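Local structure of disease resistance protein RRS1 (Arabidopsis thaliana, 4C6S) at residues S129-V132 with E133-V136; E14-R17 with Y18-V21; D105-L108 with S109-D112; E72-D76 with K77-V81. The protein acts in plant immunity as a disease resistance protein and W-box-binding transcription factor, and through its TIR domain, the part described here, forms homodimers and heterodimers with RPS4. One frame throughout, in Å; residues are numbered along the deposited sequence.

Overall arrangement
The four contacts are local ones, on helices or at the turn between two of them, flanking the five-stranded parallel sheet of the TIR domain. Along the chain they come in the order contact 2, contact 4, contact 3, contact 1. Contacts 1 and 2, with centres about 15 Å apart, meet where Phe20 packs on Leu131, Val132 and Ile135, and both touch the second subunit, so this pair lies at the contact between the two subunits. Contacts 3 and 4, with centres about 14 Å apart, lie on two successive beta-alpha-beta crossovers and meet through Trp107, Val73 and Trp74. Contacts 1 and 4, with centres about 24 Å apart, lie on opposite sides of the chain's centre.

Contact 1 of 4, residues S129-V132 with E133-V136; sequences SILV and EEIV. With NA (sodium ion), chain G.
Glu133 OE1 meets Ile130 CD1 at 3.8 Å, the glutamate lying back over the preceding turn of the helix. With CG beside its own backbone N (chi1 -71°) and the chain extended beyond it, Glu133 CG rests 3.3 Å from Ser129 O. A water joins Ser129 OG to Glu133 OE1, weakly on the glutamate side; the serine hydroxyl is also hydrogen-bonded to Ser127. Val132 lies alongside Val136, both pointing the same way, Val132 CG1 to Val136 CG2 4.2 Å. The other branch of Ile130 meets Glu134, Ile130 CG2 standing 3.7 Å from Glu134 OE2, while Glu134 OE1 binds the sodium ion at 2.6 Å, a site that His120 shares. Leu131 CG touches Ile135 CD1 at 3.9 Å. Regular i to i+4 backbone bonds hold the turns, the straightest running from Val136 N to Val132 O (172° at the hydrogen). Within helix 128-143 of this TIR domain, Leu131, Val132 and Ile135 pack on helix 20-30, Leu131 and Ile135 also reach strands 92-98 and 119-121, and Ser129 and Val132 lie against His23 of the second subunit.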
loop_
_atom_site.group_PDB
_atom_site.type_symbol
_atom_site.label_atom_id
_atom_site.label_comp_id
_atom_site.label_asym_id
_atom_site.label_seq_id
_atom_site.Cartn_x
_atom_site.Cartn_y
_atom_site.Cartn_z
ATOM N N SER A 129 2.634 -5.975 0.243
ATOM C CA SER A 129 3.990 -5.696 0.684
ATOM C C SER A 129 4.916 -6.758 0.109
ATOM O O SER A 129 6.044 -6.461 -0.280
ATOM C CB SER A 129 4.109 -5.636 2.210
ATOM O OG SER A 129 3.701 -6.852 2.804
ATOM N N ILE A 130 4.429 -7.993 0.035
ATOM C CA ILE A 130 5.210 -9.068 -0.580
ATOM C C ILE A 130 5.368 -8.804 -2.082
ATOM O O ILE A 130 6.469 -8.931 -2.626
ATOM C CB ILE A 130 4.574 -10.448 -0.334
ATOM C CG1 ILE A 130 4.586 -10.777 1.154
ATOM C CG2 ILE A 130 5.354 -11.530 -1.088
ATOM C CD1 ILE A 130 5.975 -11.031 1.697
ATOM N N LEU A 131 4.283 -8.404 -2.742
ATOM C CA LEU A 131 4.325 -8.091 -4.176
ATOM C C LEU A 131 5.353 -7.003 -4.455
ATOM O O LEU A 131 6.163 -7.133 -5.385
ATOM C CB LEU A 131 2.951 -7.654 -4.686
ATOM C CG LEU A 131 2.886 -7.212 -6.150
ATOM C CD1 LEU A 131 3.375 -8.344 -7.089
ATOM C CD2 LEU A 131 1.434 -6.807 -6.491
ATOM N N VAL A 132 5.343 -5.947 -3.648
ATOM C CA VAL A 132 6.364 -4.907 -3.794
ATOM C C VAL A 132 7.770 -5.490 -3.669
ATOM O O VAL A 132 8.642 -5.198 -4.497
ATOM C CB VAL A 132 6.181 -3.767 -2.778
ATOM C CG1 VAL A 132 7.431 -2.865 -2.722
ATOM C CG2 VAL A 132 4.964 -2.940 -3.154
ATOM N N GLU A 133 8.000 -6.293 -2.635
ATOM C CA GLU A 133 9.330 -6.874 -2.438
ATOM C C GLU A 133 9.722 -7.739 -3.626
ATOM O O GLU A 133 10.889 -7.776 -4.005
ATOM C CB GLU A 133 9.391 -7.711 -1.161
ATOM C CG GLU A 133 9.339 -6.896 0.123
ATOM C CD GLU A 133 9.514 -7.753 1.370
ATOM O OE1 GLU A 133 9.078 -8.927 1.361
ATOM O OE2 GLU A 133 10.089 -7.247 2.360
ATOM N N GLU A 134 8.750 -8.436 -4.211
ATOM C CA GLU A 134 9.031 -9.284 -5.369
ATOM C C GLU A 134 9.454 -8.449 -6.562
ATOM O O GLU A 134 10.379 -8.813 -7.287
ATOM C CB GLU A 134 7.809 -10.146 -5.709
ATOM C CG GLU A 134 7.597 -11.218 -4.669
ATOM C CD GLU A 134 6.328 -12.012 -4.867
ATOM O OE1 GLU A 134 5.431 -11.538 -5.600
ATOM O OE2 GLU A 134 6.236 -13.109 -4.278
ATOM N N ILE A 135 8.765 -7.335 -6.778
ATOM C CA ILE A 135 9.101 -6.468 -7.901
ATOM C C ILE A 135 10.492 -5.875 -7.683
ATOM O O ILE A 135 11.318 -5.861 -8.602
ATOM C CB ILE A 135 8.075 -5.339 -8.049
ATOM C CG1 ILE A 135 6.714 -5.945 -8.389
ATOM C CG2 ILE A 135 8.531 -4.354 -9.129
ATOM C CD1 ILE A 135 5.528 -5.003 -8.065
ATOM N N VAL A 136 10.749 -5.393 -6.470
ATOM C CA VAL A 136 12.060 -4.836 -6.125
ATOM C C VAL A 136 13.190 -5.856 -6.308
ATOM O O VAL A 136 14.237 -5.525 -6.859
ATOM C CB VAL A 136 12.081 -4.255 -4.692
ATOM C CG1 VAL A 136 13.507 -3.887 -4.265
ATOM C CG2 VAL A 136 11.171 -3.028 -4.621
HETATM NA NA NA G . 5.887 -11.373 -8.131
HETATM O O HOH W 1 6.464 -8.138 3.406
#

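Contact 2 of 4, residues E14-R17 with Y18-V21; sequences EEVR and YSFV
Val16 O receives two backbone N-H groups from the residues that follow, and this double acceptance ties the short, weakly bonded helical turn 14-17 to the start of helix 20-30. Val21 N comes in nearly in line with the carbonyl, 3.1 Å from Val16 O. Ser19 N, 3.3 Å from Val16 O, instead stands well above the carbonyl plane, 73° out of it, so the two donors approach from quite different directions. A water adds a further link by donating to Glu14 O and accepting from Tyr18 N, the latter at 2.8 Å. It thereby bridges the first helical turn and the residue at which the chain leaves it.

In the flavodoxin-like order of the TIR domain, this segment follows strand 8-12 and leads into the first long helix. Val21 packs there on strands 8-12 and 35-39, whereas the ring of Phe20 stacks on Tyr98 and touches helix 128-143.

The apolar contact between the segments is made by two valines whose side chains cross at about a right angle, with Val16 CG2 3.8 Å from Val21 CG2. The Val16 branch concerned is the one between the backbone N and the carbonyl carbon.

A CH-pi contact joins neighbours in sequence. Arg17 CG sits over the centre of one face of the Tyr18 ring, 3.9 Å from its centroid and 9° off the normal. The arginine chain bends at chi2, and its guanidinium plane ends only 13° from that of the ring. Tyr18 also forms backbone hydrogen bonds with the second subunit, while Ser19 packs on Asp128 of that subunit.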
loop_
_atom_site.group_PDB
_atom_site.type_symbol
_atom_site.label_atom_id
_atom_site.label_comp_id
_atom_site.label_asym_id
_atom_site.label_seq_id
_atom_site.Cartn_x
_atom_site.Cartn_y
_atom_site.Cartn_z
ATOM N N GLU A 14 -3.979 6.963 -12.094
ATOM C CA GLU A 14 -4.025 7.847 -10.929
ATOM C C GLU A 14 -4.553 7.148 -9.685
ATOM O O GLU A 14 -4.123 7.456 -8.571
ATOM C CB GLU A 14 -4.823 9.120 -11.233
ATOM C CG GLU A 14 -6.295 8.886 -11.485
ATOM C CD GLU A 14 -6.973 10.087 -12.118
ATOM O OE1 GLU A 14 -6.380 11.189 -12.090
ATOM O OE2 GLU A 14 -8.094 9.922 -12.647
ATOM N N GLU A 15 -5.445 6.176 -9.881
ATOM C CA GLU A 15 -6.066 5.448 -8.768
ATOM C C GLU A 15 -5.085 4.755 -7.815
ATOM O O GLU A 15 -5.393 4.571 -6.638
ATOM C CB GLU A 15 -7.088 4.421 -9.287
ATOM C CG GLU A 15 -8.160 4.980 -10.220
ATOM C CD GLU A 15 -7.735 5.017 -11.690
ATOM O OE1 GLU A 15 -6.976 5.930 -12.072
ATOM O OE2 GLU A 15 -8.173 4.138 -12.470
ATOM N N VAL A 16 -3.915 4.358 -8.309
ATOM C CA VAL A 16 -2.945 3.700 -7.437
ATOM C C VAL A 16 -1.678 4.512 -7.214
ATOM O O VAL A 16 -0.764 4.060 -6.520
ATOM C CB VAL A 16 -2.576 2.312 -7.975
ATOM C CG1 VAL A 16 -3.812 1.425 -8.014
ATOM C CG2 VAL A 16 -1.961 2.440 -9.372
ATOM N N ARG A 17 -1.628 5.718 -7.774
ATOM C CA ARG A 17 -0.464 6.589 -7.623
ATOM C C ARG A 17 -0.062 6.830 -6.155
ATOM O O ARG A 17 1.124 6.798 -5.810
ATOM C CB ARG A 17 -0.748 7.924 -8.313
ATOM C CG ARG A 17 0.283 8.995 -8.053
ATOM C CD ARG A 17 1.619 8.630 -8.654
ATOM N NE ARG A 17 2.675 9.575 -8.281
ATOM C CZ ARG A 17 3.501 9.405 -7.248
ATOM N NH1 ARG A 17 3.408 8.316 -6.480
ATOM N NH2 ARG A 17 4.428 10.316 -6.987
ATOM N N TYR A 18 -1.043 7.055 -5.291
ATOM C CA TYR A 18 -0.730 7.461 -3.916
ATOM C C TYR A 18 -0.894 6.311 -2.927
ATOM O O TYR A 18 -0.714 6.493 -1.716
ATOM C CB TYR A 18 -1.596 8.645 -3.504
ATOM C CG TYR A 18 -1.283 9.897 -4.279
ATOM C CD1 TYR A 18 -0.098 10.577 -4.064
ATOM C CD2 TYR A 18 -2.152 10.371 -5.258
ATOM C CE1 TYR A 18 0.211 11.721 -4.777
ATOM C CE2 TYR A 18 -1.853 11.523 -5.978
ATOM C CZ TYR A 18 -0.669 12.186 -5.731
ATOM O OH TYR A 18 -0.355 13.328 -6.436
ATOM N N SER A 19 -1.257 5.144 -3.444
ATOM C CA SER A 19 -1.400 3.961 -2.608
ATOM C C SER A 19 -0.307 2.966 -2.971
ATOM O O SER A 19 0.843 3.206 -2.654
ATOM C CB SER A 19 -2.819 3.383 -2.697
ATOM O OG SER A 19 -3.156 3.110 -4.045
ATOM N N PHE A 20 -0.635 1.879 -3.664
ATOM C CA PHE A 20 0.354 0.845 -4.009
ATOM C C PHE A 20 1.664 1.371 -4.611
ATOM O O PHE A 20 2.751 0.969 -4.195
ATOM C CB PHE A 20 -0.270 -0.161 -4.992
ATOM C CG PHE A 20 0.687 -1.215 -5.467
ATOM C CD1 PHE A 20 1.051 -2.276 -4.632
ATOM C CD2 PHE A 20 1.222 -1.155 -6.748
ATOM C CE1 PHE A 20 1.932 -3.270 -5.092
ATOM C CE2 PHE A 20 2.108 -2.141 -7.217
ATOM C CZ PHE A 20 2.465 -3.195 -6.373
ATOM N N VAL A 21 1.566 2.253 -5.598
ATOM C CA VAL A 21 2.762 2.741 -6.281
ATOM C C VAL A 21 3.676 3.517 -5.333
ATOM O O VAL A 21 4.909 3.493 -5.472
ATOM C CB VAL A 21 2.375 3.568 -7.517
ATOM C CG1 VAL A 21 3.565 4.338 -8.086
ATOM C CG2 VAL A 21 1.764 2.628 -8.592
HETATM O O HOH W 2 -3.853 7.122 -5.631
#

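Contact 3 of 4, residues D105-L108 with S109-D112; sequences DQWL and SELD
Trp107 and Glu110 cross at a slant, the aliphatic part of the glutamate coming up to the six-membered part of the indole. Glu110 CG lies 4.1 Å from Trp107 CZ3 in an oblique approach, and the carboxylate plane is turned 72° from the ring. CG is the glutamate atom nearest the ring, close to both CZ3 and CE3, which makes this a contact of a methylene group and not of the charged end. That end is carried away by the bend at chi2 (76°), and Glu110 OE2 forms a salt bridge with Arg114, just beyond the helix.

Leu111 approaches the same indole differently. Its CD2 is at the ring edge, close to the ring plane and 4.4 Å from Trp107 CE3, so this is a loose lateral contact rather than stacking. Leu111 CG is held nearer to the helix backbone, 3.3 Å from Trp107 O.

Helix 104-113 is the crossover of the beta-alpha-beta unit running from strand 92-98 to strand 119-121 in the parallel sheet of the TIR domain. Its inward side chains cover the sheet: Trp107 and Leu111 both touch Leu64 and Leu97, while Leu108 and Leu111 reach Ile119. The indole nitrogen of Trp107 is hydrogen-bonded to Cys68 O, which anchors the ring on the loop after strand 59-65.

Backbone geometry fixes the spacing of these groups. Four consecutive i to i+4 bonds are present, the shortest being Leu111 N to Trp107 O at 2.8 Å, with 166° at the hydrogen. Towards the outer side, Ser109 CB lies 3.5 Å from Asp105 O, and Asp112 CB is 3.4 Å from Leu108 O.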
loop_
_atom_site.group_PDB
_atom_site.type_symbol
_atom_site.label_atom_id
_atom_site.label_comp_id
_atom_site.label_asym_id
_atom_site.label_seq_id
_atom_site.Cartn_x
_atom_site.Cartn_y
_atom_site.Cartn_z
ATOM N N ASP A 105 -6.449 -13.717 -17.375
ATOM C CA ASP A 105 -6.232 -14.320 -18.692
ATOM C C ASP A 105 -6.225 -13.277 -19.808
ATOM O O ASP A 105 -5.430 -13.362 -20.750
ATOM C CB ASP A 105 -7.297 -15.370 -18.986
ATOM C CG ASP A 105 -7.212 -16.561 -18.058
ATOM O OD1 ASP A 105 -6.127 -16.777 -17.479
ATOM O OD2 ASP A 105 -8.229 -17.276 -17.921
ATOM N N GLN A 106 -7.123 -12.302 -19.704
ATOM C CA GLN A 106 -7.171 -11.204 -20.671
ATOM C C GLN A 106 -5.888 -10.385 -20.695
ATOM O O GLN A 106 -5.379 -10.038 -21.768
ATOM C CB GLN A 106 -8.381 -10.301 -20.390
ATOM C CG GLN A 106 -9.729 -10.987 -20.574
ATOM C CD GLN A 106 -10.319 -11.541 -19.287
ATOM O OE1 GLN A 106 -9.599 -11.992 -18.390
ATOM N NE2 GLN A 106 -11.642 -11.508 -19.192
ATOM N N TRP A 107 -5.359 -10.068 -19.520
ATOM C CA TRP A 107 -4.127 -9.292 -19.450
ATOM C C TRP A 107 -2.911 -10.098 -19.877
ATOM O O TRP A 107 -2.005 -9.564 -20.500
ATOM C CB TRP A 107 -3.918 -8.714 -18.046
ATOM C CG TRP A 107 -4.572 -7.384 -17.897
ATOM C CD1 TRP A 107 -5.732 -7.097 -17.234
ATOM C CD2 TRP A 107 -4.131 -6.155 -18.484
ATOM N NE1 TRP A 107 -6.029 -5.761 -17.356
ATOM C CE2 TRP A 107 -5.057 -5.158 -18.116
ATOM C CE3 TRP A 107 -3.032 -5.800 -19.272
ATOM C CZ2 TRP A 107 -4.916 -3.822 -18.507
ATOM C CZ3 TRP A 107 -2.892 -4.475 -19.658
ATOM C CH2 TRP A 107 -3.830 -3.506 -19.279
ATOM N N LEU A 108 -2.883 -11.386 -19.565
ATOM C CA LEU A 108 -1.736 -12.196 -19.989
ATOM C C LEU A 108 -1.692 -12.276 -21.521
ATOM O O LEU A 108 -0.614 -12.201 -22.130
ATOM C CB LEU A 108 -1.788 -13.589 -19.365
ATOM C CG LEU A 108 -1.567 -13.576 -17.853
ATOM C CD1 LEU A 108 -1.623 -14.990 -17.304
ATOM C CD2 LEU A 108 -0.236 -12.933 -17.531
ATOM N N SER A 109 -2.867 -12.391 -22.133
ATOM C CA SER A 109 -2.982 -12.393 -23.593
ATOM C C SER A 109 -2.487 -11.064 -24.149
ATOM O O SER A 109 -1.690 -11.020 -25.097
ATOM C CB SER A 109 -4.433 -12.625 -24.010
ATOM O OG SER A 109 -4.564 -12.574 -25.423
ATOM N N GLU A 110 -2.971 -9.981 -23.552
ATOM C CA GLU A 110 -2.582 -8.642 -23.966
ATOM C C GLU A 110 -1.069 -8.477 -23.902
ATOM O O GLU A 110 -0.445 -8.052 -24.877
ATOM C CB GLU A 110 -3.273 -7.596 -23.091
ATOM C CG GLU A 110 -2.928 -6.139 -23.453
ATOM C CD GLU A 110 -3.625 -5.639 -24.709
ATOM O OE1 GLU A 110 -4.697 -6.174 -25.072
ATOM O OE2 GLU A 110 -3.105 -4.687 -25.331
ATOM N N LEU A 111 -0.469 -8.833 -22.767
ATOM C CA LEU A 111 0.972 -8.619 -22.612
ATOM C C LEU A 111 1.788 -9.459 -23.599
ATOM O O LEU A 111 2.768 -8.974 -24.164
ATOM C CB LEU A 111 1.421 -8.866 -21.172
ATOM C CG LEU A 111 0.817 -7.891 -20.165
ATOM C CD1 LEU A 111 1.267 -8.252 -18.754
ATOM C CD2 LEU A 111 1.180 -6.446 -20.489
ATOM N N ASP A 112 1.374 -10.708 -23.808
ATOM C CA ASP A 112 2.026 -11.563 -24.798
ATOM C C ASP A 112 1.977 -10.935 -26.190
ATOM O O ASP A 112 2.970 -10.957 -26.930
ATOM C CB ASP A 112 1.380 -12.947 -24.828
ATOM C CG ASP A 112 1.907 -13.804 -25.958
ATOM O OD1 ASP A 112 2.982 -14.414 -25.794
ATOM O OD2 ASP A 112 1.251 -13.856 -27.016
#

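Contact 4 of 4, residues E72-D76 with K77-V81; sequences EVWLD and KFAKV
Trp74 O accepts three backbone N-H groups, from Lys77, Phe78 and Ala79, and the bond from Ala79 N (2.9 Å) closes a wider pi-type turn at the start of helix 74-82. This helix is the crossover of the beta-alpha-beta unit between strands 59-65 and 92-98 in the parallel TIR sheet. Phe78 N lies nearest the carbonyl plane, tilted 15° from it, whereas the other two donors stand above the plane. Lys77 N is shared, bonding also to Val73 O at 2.9 Å.

The widened turn brings two consecutive residues over one face of the Trp74 indole. Phe78 CB makes a CH-pi contact with the six-membered ring, 4.0 Å from its centroid and 22° off the normal, and the two aromatic side chains cross at about a right angle. Ala79 N stands over the same face toward the rim, and Ala79 CB lies 3.7 Å from Trp74 NE1. Val73 and Phe78 lie side by side and point the same way, Val73 CG1 meeting the phenyl edge 3.7 Å from Phe78 CD2. Towards the sheet, Trp74 and Phe78 pack on Met62, while Val73 rests on Trp107 of helix 104-113.

The lysines reach toward the loop of Val40 and Asp41. Asp76 and Lys77 run alongside each other without joining charges, and Lys77 NZ forms its salt bridge with Asp41. Lys80 NZ bonds to Lys77 O (3.2 Å), to Val40 O and to a water held by Asp76 O, with Phe47 as cation-pi partner. Where the helix kinks, another water accepts from Lys80 N and donates to Leu75 O, at 2.9 Å from each.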
loop_
_atom_site.group_PDB
_atom_site.type_symbol
_atom_site.label_atom_id
_atom_site.label_comp_id
_atom_site.label_asym_id
_atom_site.label_seq_id
_atom_site.Cartn_x
_atom_site.Cartn_y
_atom_site.Cartn_z
ATOM N N GLU A 72 -9.605 -1.599 -23.272
ATOM C CA GLU A 72 -9.993 -0.210 -23.019
ATOM C C GLU A 72 -8.877 0.567 -22.335
ATOM O O GLU A 72 -9.023 1.758 -22.053
ATOM C CB GLU A 72 -11.224 -0.147 -22.123
ATOM C CG GLU A 72 -12.427 -0.898 -22.620
ATOM C CD GLU A 72 -13.620 -0.679 -21.722
ATOM O OE1 GLU A 72 -13.720 -1.373 -20.685
ATOM O OE2 GLU A 72 -14.446 0.201 -22.044
ATOM N N VAL A 73 -7.775 -0.114 -22.054
ATOM C CA VAL A 73 -6.683 0.480 -21.289
ATOM C C VAL A 73 -5.397 0.624 -22.098
ATOM O O VAL A 73 -4.761 1.681 -22.076
ATOM C CB VAL A 73 -6.380 -0.355 -20.025
ATOM C CG1 VAL A 73 -5.101 0.122 -19.356
ATOM C CG2 VAL A 73 -7.556 -0.287 -19.062
ATOM N N TRP A 74 -4.999 -0.433 -22.799
ATOM C CA TRP A 74 -3.649 -0.458 -23.363
ATOM C C TRP A 74 -3.387 0.656 -24.377
ATOM O O TRP A 74 -2.577 1.549 -24.127
ATOM C CB TRP A 74 -3.293 -1.812 -24.001
ATOM C CG TRP A 74 -1.880 -1.744 -24.509
ATOM C CD1 TRP A 74 -1.462 -1.386 -25.772
ATOM C CD2 TRP A 74 -0.691 -1.950 -23.742
ATOM N NE1 TRP A 74 -0.085 -1.388 -25.831
ATOM C CE2 TRP A 74 0.411 -1.727 -24.598
ATOM C CE3 TRP A 74 -0.452 -2.317 -22.416
ATOM C CZ2 TRP A 74 1.734 -1.865 -24.163
ATOM C CZ3 TRP A 74 0.852 -2.459 -21.992
ATOM C CH2 TRP A 74 1.930 -2.230 -22.861
ATOM N N LEU A 75 -4.052 0.586 -25.525
ATOM C CA LEU A 75 -3.818 1.566 -26.588
ATOM C C LEU A 75 -4.069 2.981 -26.083
ATOM O O LEU A 75 -3.376 3.933 -26.462
ATOM C CB LEU A 75 -4.723 1.282 -27.788
ATOM C CG LEU A 75 -4.420 0.034 -28.620
ATOM C CD1 LEU A 75 -5.476 -0.154 -29.693
ATOM C CD2 LEU A 75 -3.054 0.144 -29.249
ATOM N N ASP A 76 -5.063 3.107 -25.211
ATOM C CA ASP A 76 -5.490 4.406 -24.718
ATOM C C ASP A 76 -4.462 5.051 -23.785
ATOM O O ASP A 76 -4.252 6.265 -23.833
ATOM C CB ASP A 76 -6.830 4.266 -23.997
ATOM C CG ASP A 76 -7.391 5.596 -23.555
ATOM O OD1 ASP A 76 -7.245 6.587 -24.305
ATOM O OD2 ASP A 76 -7.976 5.651 -22.452
ATOM N N LYS A 77 -3.818 4.241 -22.947
ATOM C CA LYS A 77 -3.021 4.784 -21.849
ATOM C C LYS A 77 -1.584 4.289 -21.772
ATOM O O LYS A 77 -0.710 5.019 -21.314
ATOM C CB LYS A 77 -3.693 4.479 -20.507
ATOM C CG LYS A 77 -4.979 5.230 -20.247
ATOM C CD LYS A 77 -5.473 4.979 -18.831
ATOM C CE LYS A 77 -6.857 5.577 -18.608
ATOM N NZ LYS A 77 -7.258 5.481 -17.166
ATOM N N PHE A 78 -1.337 3.046 -22.165
ATOM C CA PHE A 78 -0.017 2.467 -21.919
ATOM C C PHE A 78 0.843 2.253 -23.168
ATOM O O PHE A 78 2.064 2.168 -23.057
ATOM C CB PHE A 78 -0.136 1.190 -21.082
ATOM C CG PHE A 78 -0.410 1.457 -19.617
ATOM C CD1 PHE A 78 0.636 1.678 -18.728
ATOM C CD2 PHE A 78 -1.711 1.525 -19.139
ATOM C CE1 PHE A 78 0.407 1.923 -17.367
ATOM C CE2 PHE A 78 -1.961 1.790 -17.784
ATOM C CZ PHE A 78 -0.896 1.989 -16.896
ATOM N N ALA A 79 0.225 2.181 -24.347
ATOM C CA ALA A 79 1.006 2.091 -25.582
ATOM C C ALA A 79 2.041 3.216 -25.657
ATOM O O ALA A 79 3.164 3.003 -26.103
ATOM C CB ALA A 79 0.105 2.124 -26.815
ATOM N N LYS A 80 1.658 4.411 -25.213
ATOM C CA LYS A 80 2.559 5.555 -25.266
ATOM C C LYS A 80 3.738 5.401 -24.302
ATOM O O LYS A 80 4.772 6.044 -24.490
ATOM C CB LYS A 80 1.803 6.858 -24.987
ATOM C CG LYS A 80 1.254 6.965 -23.569
ATOM C CD LYS A 80 0.364 8.194 -23.425
ATOM C CE LYS A 80 0.133 8.538 -21.961
ATOM N NZ LYS A 80 -1.217 8.174 -21.467
ATOM N N VAL A 81 3.587 4.549 -23.286
ATOM C CA VAL A 81 4.692 4.278 -22.376
ATOM C C VAL A 81 5.690 3.309 -23.006
ATOM O O VAL A 81 6.902 3.543 -22.982
ATOM C CB VAL A 81 4.208 3.713 -21.021
ATOM C CG1 VAL A 81 5.400 3.365 -20.154
ATOM C CG2 VAL A 81 3.342 4.734 -20.314
HETATM O O HOH W 3 -1.098 5.182 -25.088
HETATM O O HOH W 4 -3.392 8.850 -23.187
#